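Local atomic coordinates of TouB protein (Pseudomonas stutzeri, PDB entry 2INC), a protein that probably serves as a small ubiquitin-like subunit of toluene o-xylene monooxygenase, an enzyme complex that hydroxylates aromatic compounds. Residues E22-M25 and D26-A29; V51-H54 and E55-T58. All blocks are in the same frame, centred on the assembly; numbering follows the deposited sequence.

Interaction 1: E22-M25 and D26-A29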
ATOM      1  N   GLU C  22      16.804  21.438  63.456  1.00 50.97           N
ATOM      2  CA  GLU C  22      17.803  22.253  64.153  1.00 52.19           C
ATOM      3  C   GLU C  22      18.561  23.281  63.275  1.00 51.62           C
ATOM      4  O   GLU C  22      19.310  24.117  63.793  1.00 52.13           O
ATOM      5  CB  GLU C  22      18.783  21.314  64.871  1.00 52.83           C
ATOM      6  CG  GLU C  22      18.102  20.360  65.860  1.00 56.36           C
ATOM      7  CD  GLU C  22      17.132  21.095  66.792  1.00 62.58           C
ATOM      8  OE1 GLU C  22      15.935  20.683  66.889  1.00 65.34           O
ATOM      9  OE2 GLU C  22      17.562  22.103  67.402  1.00 64.87           O
ATOM     10  N   ASP C  23      18.400  23.218  61.957  1.00 49.70           N
ATOM     11  CA  ASP C  23      19.065  24.166  61.093  1.00 49.28           C
ATOM     12  C   ASP C  23      18.578  25.565  61.352  1.00 49.23           C
ATOM     13  O   ASP C  23      17.403  25.798  61.642  1.00 48.83           O
ATOM     14  CB  ASP C  23      18.858  23.829  59.602  1.00 49.40           C
ATOM     15  CG  ASP C  23      19.582  22.567  59.187  1.00 52.33           C
ATOM     16  OD1 ASP C  23      20.521  22.165  59.911  1.00 54.71           O
ATOM     17  OD2 ASP C  23      19.217  21.954  58.144  1.00 54.07           O
ATOM     18  N   THR C  24      19.520  26.494  61.288  1.00 49.04           N
ATOM     19  CA  THR C  24      19.236  27.906  61.168  1.00 48.43           C
ATOM     20  C   THR C  24      18.785  28.229  59.722  1.00 47.38           C
ATOM     21  O   THR C  24      19.121  27.489  58.795  1.00 46.31           O
ATOM     22  CB  THR C  24      20.560  28.623  61.410  1.00 49.52           C
ATOM     23  OG1 THR C  24      20.941  28.424  62.789  1.00 52.00           O
ATOM     24  CG2 THR C  24      20.410  30.050  61.192  1.00 50.10           C
ATOM     25  N   MET C  25      18.118  29.366  59.498  1.00 46.46           N
ATOM     26  CA  MET C  25      17.840  29.767  58.118  1.00 46.40           C
ATOM     27  C   MET C  25      19.090  29.817  57.229  1.00 46.75           C
ATOM     28  O   MET C  25      19.043  29.372  56.068  1.00 46.38           O
ATOM     29  CB  MET C  25      17.034  31.056  58.053  1.00 47.25           C
ATOM     30  CG  MET C  25      15.665  30.875  58.748  1.00 47.67           C
ATOM     31  SD  MET C  25      14.641  29.544  58.000  1.00 51.63           S
ATOM     32  CE  MET C  25      13.798  28.894  59.452  1.00 50.29           C
ATOM     33  N   ASP C  26      20.204  30.307  57.782  1.00 45.87           N
ATOM     34  CA  ASP C  26      21.467  30.319  57.073  1.00 46.50           C
ATOM     35  C   ASP C  26      21.854  28.913  56.604  1.00 45.24           C
ATOM     36  O   ASP C  26      22.353  28.738  55.471  1.00 45.27           O
ATOM     37  CB  ASP C  26      22.596  30.873  57.990  1.00 47.66           C
ATOM     38  CG  ASP C  26      22.656  32.397  58.006  1.00 50.88           C
ATOM     39  OD1 ASP C  26      21.989  33.039  57.177  1.00 55.82           O
ATOM     40  OD2 ASP C  26      23.398  32.976  58.837  1.00 56.81           O
ATOM     41  N   GLN C  27      21.676  27.914  57.468  1.00 43.51           N
ATOM     42  CA  GLN C  27      22.088  26.546  57.102  1.00 43.39           C
ATOM     43  C   GLN C  27      21.074  25.888  56.136  1.00 43.83           C
ATOM     44  O   GLN C  27      21.435  25.000  55.358  1.00 42.58           O
ATOM     45  CB  GLN C  27      22.266  25.662  58.326  1.00 42.58           C
ATOM     46  CG  GLN C  27      23.428  26.139  59.192  1.00 44.17           C
ATOM     47  CD  GLN C  27      23.351  25.640  60.615  1.00 49.67           C
ATOM     48  OE1 GLN C  27      22.313  25.765  61.289  1.00 50.28           O
ATOM     49  NE2 GLN C  27      24.471  25.079  61.098  1.00 52.46           N
ATOM     50  N   VAL C  28      19.819  26.331  56.215  1.00 43.82           N
ATOM     51  CA  VAL C  28      18.812  25.910  55.228  1.00 44.43           C
ATOM     52  C   VAL C  28      19.190  26.434  53.853  1.00 44.96           C
ATOM     53  O   VAL C  28      19.203  25.668  52.890  1.00 45.64           O
ATOM     54  CB  VAL C  28      17.415  26.396  55.624  1.00 44.05           C
ATOM     55  CG1 VAL C  28      16.449  26.230  54.474  1.00 46.45           C
ATOM     56  CG2 VAL C  28      16.924  25.606  56.826  1.00 44.56           C
ATOM     57  N   ALA C  29      19.503  27.732  53.759  1.00 45.11           N
ATOM     58  CA  ALA C  29      19.868  28.353  52.480  1.00 45.10           C
ATOM     59  C   ALA C  29      21.080  27.660  51.867  1.00 45.86           C
ATOM     60  O   ALA C  29      21.145  27.425  50.640  1.00 45.55           O
ATOM     61  CB  ALA C  29      20.095  29.851  52.655  1.00 44.26           C
TER
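Gln27 folds its side chain back across the start of its own helix and brings its amide oxygen to Thr24, the N-cap residue. Gln27 OE1 accepts from Thr24 N at 2.9 Å, an almost straight bond (175°) lying in the plane of the amide carbonyl; the hydroxyl Thr24 OG1 adds a weak bond to the same oxygen. With CG anti to the carbonyl carbon (chi1 -66°) and the chain extended beyond it, Gln27 spans the first turn. This is one half of a capping box: the side chain of Thr24 makes no capping bond in return. Val28 and Met25 carry the turn onward. Val28 N donates to Thr24 O at 2.9 Å, while Val28 CG2 packs 3.8 Å from Asp23 CB. Met25 O receives Ala29 N at 2.9 Å, and the buried thioether chain of Met25, bent at chi2 and chi3, packs on Met64, Ala69 and Val51. Both carboxylates find partners beyond the turn: the buried Asp23 pairs with Lys31 and also accepts from the backbone N of Asp20, and Asp26 pairs with Arg62. Helix 25-33 thus begins against the loop of Met64 and Val66, the latter touched by Val28, and against strand 48-53, where Ala29 reaches Leu49.

Interaction 2: V51-H54 and E55-T58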
ATOM      1  N   VAL C  51      15.888  33.369  53.694  1.00 47.82           N
ATOM      2  CA  VAL C  51      14.753  32.426  53.551  1.00 48.47           C
ATOM      3  C   VAL C  51      13.401  33.132  53.803  1.00 49.21           C
ATOM      4  O   VAL C  51      13.206  33.703  54.878  1.00 48.99           O
ATOM      5  CB  VAL C  51      14.913  31.213  54.521  1.00 48.25           C
ATOM      6  CG1 VAL C  51      13.807  30.168  54.295  1.00 48.76           C
ATOM      7  CG2 VAL C  51      16.266  30.554  54.348  1.00 48.95           C
ATOM      8  N   ARG C  52      12.475  33.121  52.830  1.00 49.44           N
ATOM      9  CA  ARG C  52      11.097  33.542  53.130  1.00 49.84           C
ATOM     10  C   ARG C  52      10.056  32.506  52.750  1.00 50.34           C
ATOM     11  O   ARG C  52      10.235  31.740  51.787  1.00 51.15           O
ATOM     12  CB  ARG C  52      10.724  34.895  52.538  1.00 49.78           C
ATOM     13  CG  ARG C  52      10.979  35.013  51.109  1.00 52.47           C
ATOM     14  CD  ARG C  52      10.180  36.128  50.434  1.00 54.66           C
ATOM     15  NE  ARG C  52      10.437  35.964  49.005  1.00 57.82           N
ATOM     16  CZ  ARG C  52      10.364  36.928  48.093  1.00 62.86           C
ATOM     17  NH1 ARG C  52      10.014  38.168  48.446  1.00 63.08           N
ATOM     18  NH2 ARG C  52      10.645  36.649  46.818  1.00 63.14           N
ATOM     19  N   ARG C  53       8.988  32.469  53.532  1.00 49.96           N
ATOM     20  CA  ARG C  53       7.889  31.563  53.306  1.00 50.25           C
ATOM     21  C   ARG C  53       7.219  31.972  51.987  1.00 49.61           C
ATOM     22  O   ARG C  53       6.805  33.124  51.842  1.00 49.14           O
ATOM     23  CB  ARG C  53       6.920  31.653  54.475  1.00 50.05           C
ATOM     24  CG  ARG C  53       5.785  30.644  54.437  1.00 53.43           C
ATOM     25  CD  ARG C  53       4.708  31.005  55.456  1.00 57.96           C
ATOM     26  NE  ARG C  53       5.073  30.434  56.733  1.00 62.65           N
ATOM     27  CZ  ARG C  53       5.000  31.049  57.911  1.00 64.36           C
ATOM     28  NH1 ARG C  53       4.560  32.305  58.012  1.00 64.27           N
ATOM     29  NH2 ARG C  53       5.394  30.389  59.000  1.00 64.20           N
ATOM     30  N   HIS C  54       7.138  31.037  51.028  1.00 49.21           N
ATOM     31  CA  HIS C  54       6.658  31.374  49.683  1.00 49.90           C
ATOM     32  C   HIS C  54       5.247  31.928  49.745  1.00 50.70           C
ATOM     33  O   HIS C  54       4.947  32.933  49.101  1.00 50.16           O
ATOM     34  CB  HIS C  54       6.693  30.170  48.722  1.00 49.37           C
ATOM     35  CG  HIS C  54       6.356  30.531  47.304  1.00 48.89           C
ATOM     36  ND1 HIS C  54       5.157  30.193  46.711  1.00 48.29           N
ATOM     37  CD2 HIS C  54       7.065  31.198  46.362  1.00 46.97           C
ATOM     38  CE1 HIS C  54       5.136  30.658  45.473  1.00 45.28           C
ATOM     39  NE2 HIS C  54       6.279  31.276  45.238  1.00 48.58           N
ATOM     40  N   GLU C  55       4.401  31.277  50.547  1.00 53.33           N
ATOM     41  CA  GLU C  55       2.949  31.540  50.574  1.00 56.00           C
ATOM     42  C   GLU C  55       2.556  32.964  50.958  1.00 56.45           C
ATOM     43  O   GLU C  55       1.624  33.517  50.395  1.00 57.27           O
ATOM     44  CB  GLU C  55       2.216  30.536  51.477  1.00 55.43           C
ATOM     45  CG  GLU C  55       0.683  30.627  51.365  1.00 58.79           C
ATOM     46  CD  GLU C  55      -0.060  29.505  52.113  1.00 59.67           C
ATOM     47  OE1 GLU C  55       0.492  28.961  53.106  1.00 62.94           O
ATOM     48  OE2 GLU C  55      -1.204  29.174  51.706  1.00 63.81           O
ATOM     49  N   ASP C  56       3.241  33.549  51.929  1.00 56.66           N
ATOM     50  CA  ASP C  56       2.820  34.851  52.420  1.00 57.23           C
ATOM     51  C   ASP C  56       3.923  35.905  52.375  1.00 57.28           C
ATOM     52  O   ASP C  56       3.641  37.071  52.613  1.00 58.36           O
ATOM     53  CB  ASP C  56       2.221  34.728  53.821  1.00 57.04           C
ATOM     54  CG  ASP C  56       3.230  34.252  54.836  1.00 58.72           C
ATOM     55  OD1 ASP C  56       4.360  33.848  54.426  1.00 57.48           O
ATOM     56  OD2 ASP C  56       2.894  34.298  56.041  1.00 57.79           O
ATOM     57  N   GLY C  57       5.158  35.497  52.063  1.00 57.25           N
ATOM     58  CA  GLY C  57       6.281  36.421  51.816  1.00 56.64           C
ATOM     59  C   GLY C  57       7.028  36.802  53.094  1.00 57.11           C
ATOM     60  O   GLY C  57       7.854  37.712  53.086  1.00 57.25           O
ATOM     61  N   THR C  58       6.713  36.111  54.190  1.00 57.26           N
ATOM     62  CA  THR C  58       7.333  36.330  55.496  1.00 56.98           C
ATOM     63  C   THR C  58       8.812  35.993  55.433  1.00 56.63           C
ATOM     64  O   THR C  58       9.195  34.861  55.071  1.00 55.30           O
ATOM     65  CB  THR C  58       6.677  35.438  56.559  1.00 57.12           C
ATOM     66  OG1 THR C  58       5.362  35.929  56.842  1.00 58.46           O
ATOM     67  CG2 THR C  58       7.491  35.393  57.845  1.00 58.13           C
TER
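Arg53 lays its aliphatic chain across the carboxylate of Asp56, its CD only 3.0 Å from Asp56 OD1, before bending to bring the guanidinium to the other oxygen. There Arg53 NH1 forms a salt bridge to Asp56 OD2 at 3.3 Å, meeting that oxygen on its syn side while the oxygen lies near the guanidinium plane. The two flat groups are tilted 50° from each other, and a single N-H meets a single oxygen, not the paired, two-pronged bridge of coplanar groups. A first torsion placing CG opposite the backbone N (chi1 -174°) sends the Arg53 chain along the turn toward this carboxylate. Asp56 is also gripped by Thr58: Thr58 N donates to Asp56 OD1 at 3.3 Å, from above the carboxylate plane, closing an Asx turn, and Thr58 OG1 makes a weak bond to Asp56 OD2 at 3.1 Å. An alanine in place of Arg53 would probably leave Asp56 without its charged mate in the turn and open a gap beside its carboxylate. Two backbone bonds fix the four-residue turn of a beta-hairpin: Arg53 N to Thr58 O, 2.9 Å, and Gly57 N to Arg53 O, also 2.9 Å. Gly57 turns the chain back with a positive phi of 87°, a conformation that residues with a CB adopt less readily. The flanking charges are paired within the chain, Arg52 with Asp78 and Glu55 with Arg72; Arg52, His54 and Glu55 also pack on another protein of the complex. The hairpin joins strand 48-53 to strand 59-60 at one margin of the chain's sheet, with Val51 and Arg53 touching Phe60, while on its other side strand 48-53 runs antiparallel to strand 76-82, where His54 rests on Thr76.

In the fold
Interaction 1, at the start of helix 25-33, precedes interaction 2, the turn after strand 48-53, along the chain, and their centres lie about 15 Å apart. They meet at Val51, whose CG2 packs 3.5 Å from Met25 O and 4.2 Å from Ala29 CB, so the first turn of the helix sits on the strand that leads into the hairpin. One helix packed on a mixed sheet of strand order 2-1-5-3-4 is the beta-grasp fold, consistent with the family's place in the ubiquitin clan. Within it the two local contacts do different work: residues 22-29 set the start of the helix against the core, whereas 51-58 turn the chain at the surface, within reach of another protein.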